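Local structure of alkaline serine protease (Pseudoalteromonas sp., 1Y9Z) at residues Ile28-Ala42 and Gly66-Glu80. The protein probably hydrolyses peptide bonds in proteins as a cold-adapted, subtilisin-like serine protease. Sequence-based numbering, arbitrary orientation.
Sequences IIDSGYDRSHNDLNA and GTHVAGTIAAIANNE. With CA (calcium ion), chain C.
I28 ends tip to tip against I73, CD1 to CD1 3.7 Å, and the same methyl rests on A70. With CG2 against V69, it packs strand 28-30 on helix 66-74, which runs nearly antiparallel at 158°.

D30 lies beside the helix start. Its OD2 touches V69 CG2. Its OD1 binds H65 ND1 and, through the anti lone pair, the amide of S31 (S31 N to D30 OD1 2.7 Å). A leucine in its place would probably leave H65 ND1 and the S31 amide without this partner, and the imidazole freer to turn.

S31 OG takes a nearly straight bond from G66 N (2.8 Å, 166°). The OG sits between backbone N and carbonyl carbon (chi1 74°), which turns it to that amide. G66 has to be small, since a CB would run into G32 O.

A water joins G32 O to T67 OG1. The Y33 ring meets A70 CB obliquely with CD1 (3.5 Å), and its OH bonds to L40 O. D34 N donates to T67 OG1 (3.0 Å), while the methyl CG2 of T67 lies against L40 CD1.

N38 ND2 makes a weak bond to E80 OE1, the two planes steeply inclined. D39 holds the loop in three ways. D39 O accepts from I76 N (2.8 Å), and the carboxylate binds calcium through both oxygens. Third, N78 ND2 meets D39 OD1 nearly along the C-O axis (2.9 Å), while N78 OD1 also binds the ion. I76 O, E80 O, E2 and V82 O complete the site. I76 CD1 packs against A42.

The D30-H65 pair, close to the bound phenylmethanesulfonic acid, matches the Asp-His part of the subtilase catalytic triad, and the calcium loop is consistent with the high-affinity site of subtilisins.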
# COMPACT_ATOMS: atom_id res chain seq x y z
N ILE A 28 2.22 4.52 -15.36
CA ILE A 28 2.44 4.92 -13.98
C ILE A 28 3.20 6.24 -13.94
O ILE A 28 4.38 6.30 -14.30
CB ILE A 28 3.26 3.86 -13.22
CG1 ILE A 28 2.58 2.49 -13.32
CG2 ILE A 28 3.39 4.26 -11.76
CD1 ILE A 28 3.42 1.35 -12.77
N ILE A 29 2.51 7.31 -13.53
CA ILE A 29 3.14 8.62 -13.41
C ILE A 29 3.56 8.67 -11.95
O ILE A 29 2.72 8.77 -11.05
CB ILE A 29 2.14 9.75 -13.72
CG1 ILE A 29 1.68 9.63 -15.18
CG2 ILE A 29 2.77 11.11 -13.46
CD1 ILE A 29 0.71 10.73 -15.62
N ASP A 30 4.86 8.59 -11.70
CA ASP A 30 5.34 8.55 -10.33
C ASP A 30 6.84 8.85 -10.26
O ASP A 30 7.36 9.61 -11.08
CB ASP A 30 5.04 7.16 -9.75
CG ASP A 30 4.73 7.19 -8.27
OD1 ASP A 30 5.62 7.58 -7.49
OD2 ASP A 30 3.60 6.81 -7.88
N SER A 31 7.54 8.25 -9.30
CA SER A 31 8.97 8.51 -9.12
C SER A 31 9.92 7.55 -9.82
O SER A 31 11.07 7.40 -9.41
CB SER A 31 9.31 8.53 -7.62
OG SER A 31 9.32 7.22 -7.07
N GLY A 32 9.47 6.90 -10.89
CA GLY A 32 10.36 5.99 -11.57
C GLY A 32 10.11 4.54 -11.23
O GLY A 32 9.31 4.21 -10.36
N TYR A 33 10.86 3.67 -11.89
CA TYR A 33 10.71 2.22 -11.77
C TYR A 33 12.08 1.56 -11.70
O TYR A 33 12.86 1.67 -12.64
CB TYR A 33 9.96 1.78 -13.03
CG TYR A 33 9.62 0.31 -13.19
CD1 TYR A 33 8.33 -0.15 -12.95
CD2 TYR A 33 10.56 -0.59 -13.68
CE1 TYR A 33 7.98 -1.47 -13.21
CE2 TYR A 33 10.22 -1.91 -13.95
CZ TYR A 33 8.93 -2.34 -13.71
OH TYR A 33 8.56 -3.63 -14.02
N ASP A 34 12.39 0.86 -10.60
CA ASP A 34 13.69 0.21 -10.50
C ASP A 34 13.71 -1.06 -11.35
O ASP A 34 13.38 -2.15 -10.88
CB ASP A 34 14.03 -0.14 -9.05
CG ASP A 34 15.45 -0.67 -8.89
OD1 ASP A 34 15.87 -0.94 -7.75
OD2 ASP A 34 16.14 -0.80 -9.93
N ARG A 35 14.11 -0.91 -12.60
CA ARG A 35 14.14 -2.03 -13.53
C ARG A 35 15.17 -3.10 -13.16
O ARG A 35 15.13 -4.20 -13.70
CB ARG A 35 14.38 -1.52 -14.95
CG ARG A 35 14.12 -2.55 -16.03
CD ARG A 35 14.20 -1.92 -17.41
NE ARG A 35 15.51 -1.30 -17.65
CZ ARG A 35 15.84 -0.68 -18.78
NH1 ARG A 35 17.05 -0.16 -18.92
NH2 ARG A 35 14.96 -0.59 -19.78
N SER A 36 16.09 -2.77 -12.26
CA SER A 36 17.11 -3.74 -11.86
C SER A 36 16.57 -4.74 -10.84
O SER A 36 17.21 -5.75 -10.55
CB SER A 36 18.32 -3.02 -11.26
OG SER A 36 18.06 -2.59 -9.93
N HIS A 37 15.38 -4.45 -10.30
CA HIS A 37 14.76 -5.32 -9.30
C HIS A 37 14.30 -6.64 -9.91
O HIS A 37 13.67 -6.66 -10.97
CB HIS A 37 13.57 -4.59 -8.68
CG HIS A 37 13.05 -5.24 -7.44
ND1 HIS A 37 13.03 -4.61 -6.21
CD2 HIS A 37 12.55 -6.49 -7.23
CE1 HIS A 37 12.55 -5.44 -5.30
NE2 HIS A 37 12.25 -6.58 -5.89
N ASN A 38 14.60 -7.75 -9.24
CA ASN A 38 14.23 -9.07 -9.74
C ASN A 38 12.73 -9.26 -9.97
O ASN A 38 12.33 -10.03 -10.84
CB ASN A 38 14.72 -10.18 -8.80
CG ASN A 38 16.23 -10.32 -8.80
OD1 ASN A 38 16.91 -9.89 -9.72
ND2 ASN A 38 16.76 -10.96 -7.76
N ASP A 39 11.91 -8.58 -9.19
CA ASP A 39 10.46 -8.71 -9.34
C ASP A 39 9.86 -7.71 -10.32
O ASP A 39 8.65 -7.65 -10.47
CB ASP A 39 9.77 -8.57 -7.97
CG ASP A 39 9.29 -9.90 -7.41
OD1 ASP A 39 9.76 -10.95 -7.89
OD2 ASP A 39 8.44 -9.90 -6.49
N LEU A 40 10.72 -6.93 -10.98
CA LEU A 40 10.25 -5.93 -11.94
C LEU A 40 11.00 -5.89 -13.26
O LEU A 40 10.50 -5.36 -14.25
CB LEU A 40 10.32 -4.53 -11.31
CG LEU A 40 9.45 -4.26 -10.08
CD1 LEU A 40 9.81 -2.89 -9.52
CD2 LEU A 40 7.98 -4.31 -10.48
N ASN A 41 12.21 -6.44 -13.27
CA ASN A 41 13.06 -6.43 -14.45
C ASN A 41 12.43 -6.97 -15.73
O ASN A 41 12.50 -6.33 -16.78
CB ASN A 41 14.34 -7.21 -14.16
CG ASN A 41 15.34 -7.14 -15.30
OD1 ASN A 41 16.00 -6.12 -15.50
ND2 ASN A 41 15.44 -8.22 -16.06
N ALA A 42 11.82 -8.15 -15.64
CA ALA A 42 11.25 -8.81 -16.81
C ALA A 42 9.81 -8.50 -17.19
O ALA A 42 9.15 -9.29 -17.87
CB ALA A 42 11.42 -10.32 -16.67
N GLY A 66 7.51 5.14 -6.66
CA GLY A 66 7.02 4.59 -7.91
C GLY A 66 7.26 3.10 -8.06
O GLY A 66 6.49 2.40 -8.72
N THR A 67 8.34 2.62 -7.46
CA THR A 67 8.68 1.21 -7.52
C THR A 67 7.73 0.40 -6.65
O THR A 67 7.35 -0.72 -6.99
CB THR A 67 10.15 1.00 -7.09
OG1 THR A 67 11.02 1.62 -8.05
CG2 THR A 67 10.49 -0.48 -7.00
N HIS A 68 7.32 0.98 -5.52
CA HIS A 68 6.39 0.31 -4.62
C HIS A 68 5.04 0.22 -5.33
O HIS A 68 4.41 -0.84 -5.37
CB HIS A 68 6.28 1.10 -3.31
CG HIS A 68 5.62 0.35 -2.20
ND1 HIS A 68 4.25 0.21 -2.10
CD2 HIS A 68 6.15 -0.31 -1.14
CE1 HIS A 68 3.97 -0.51 -1.02
NE2 HIS A 68 5.10 -0.83 -0.42
N VAL A 69 4.61 1.33 -5.91
CA VAL A 69 3.35 1.40 -6.66
C VAL A 69 3.37 0.38 -7.81
O VAL A 69 2.41 -0.36 -8.00
CB VAL A 69 3.13 2.83 -7.20
CG1 VAL A 69 2.00 2.85 -8.21
CG2 VAL A 69 2.83 3.78 -6.05
N ALA A 70 4.47 0.35 -8.55
CA ALA A 70 4.61 -0.58 -9.68
C ALA A 70 4.53 -2.03 -9.22
O ALA A 70 3.93 -2.87 -9.89
CB ALA A 70 5.94 -0.33 -10.40
N GLY A 71 5.15 -2.33 -8.08
CA GLY A 71 5.12 -3.69 -7.56
C GLY A 71 3.70 -4.14 -7.23
O GLY A 71 3.36 -5.31 -7.41
N THR A 72 2.87 -3.23 -6.75
CA THR A 72 1.49 -3.58 -6.43
C THR A 72 0.73 -3.94 -7.70
O THR A 72 -0.13 -4.82 -7.71
CB THR A 72 0.79 -2.42 -5.69
OG1 THR A 72 1.40 -2.24 -4.41
CG2 THR A 72 -0.69 -2.73 -5.50
N ILE A 73 1.06 -3.24 -8.79
CA ILE A 73 0.42 -3.47 -10.08
C ILE A 73 0.94 -4.71 -10.81
O ILE A 73 0.16 -5.47 -11.39
CB ILE A 73 0.64 -2.25 -11.02
CG1 ILE A 73 -0.13 -1.04 -10.47
CG2 ILE A 73 0.18 -2.58 -12.43
CD1 ILE A 73 0.23 0.27 -11.15
N ALA A 74 2.26 -4.92 -10.77
CA ALA A 74 2.82 -6.03 -11.51
C ALA A 74 4.08 -6.72 -11.00
O ALA A 74 4.90 -7.15 -11.82
CB ALA A 74 3.04 -5.59 -12.96
N ALA A 75 4.27 -6.83 -9.69
CA ALA A 75 5.44 -7.55 -9.20
C ALA A 75 5.33 -8.94 -9.84
O ALA A 75 4.27 -9.56 -9.82
CB ALA A 75 5.43 -7.65 -7.68
N ILE A 76 6.44 -9.42 -10.40
CA ILE A 76 6.45 -10.70 -11.11
C ILE A 76 6.33 -11.97 -10.28
O ILE A 76 6.93 -12.09 -9.21
CB ILE A 76 7.73 -10.79 -11.97
CG1 ILE A 76 7.76 -9.61 -12.95
CG2 ILE A 76 7.77 -12.11 -12.72
CD1 ILE A 76 9.05 -9.49 -13.72
N ALA A 77 5.53 -12.91 -10.78
CA ALA A 77 5.34 -14.20 -10.12
C ALA A 77 6.58 -15.03 -10.44
O ALA A 77 6.85 -15.32 -11.61
CB ALA A 77 4.08 -14.88 -10.66
N ASN A 78 7.33 -15.40 -9.41
CA ASN A 78 8.56 -16.15 -9.62
C ASN A 78 9.12 -16.83 -8.36
O ASN A 78 10.33 -17.02 -8.26
CB ASN A 78 9.63 -15.21 -10.18
CG ASN A 78 9.79 -13.96 -9.34
OD1 ASN A 78 9.34 -13.91 -8.20
ND2 ASN A 78 10.43 -12.94 -9.91
N ASN A 79 8.27 -17.18 -7.41
CA ASN A 79 8.75 -17.84 -6.20
C ASN A 79 9.70 -17.02 -5.31
O ASN A 79 10.39 -17.57 -4.45
CB ASN A 79 9.42 -19.18 -6.57
CG ASN A 79 9.71 -20.05 -5.36
OD1 ASN A 79 8.80 -20.38 -4.59
ND2 ASN A 79 10.97 -20.44 -5.19
N GLU A 80 9.75 -15.71 -5.53
CA GLU A 80 10.58 -14.82 -4.69
C GLU A 80 9.84 -13.50 -4.54
O GLU A 80 9.03 -13.13 -5.39
CB GLU A 80 11.97 -14.58 -5.30
CG GLU A 80 12.01 -13.64 -6.50
CD GLU A 80 13.44 -13.34 -6.96
OE1 GLU A 80 14.16 -12.58 -6.27
OE2 GLU A 80 13.84 -13.87 -8.02
CA CA C . 7.87 -12.32 -7.14
O HOH W 1 10.73 4.36 -7.63
O HOH W 2 6.81 3.60 -11.35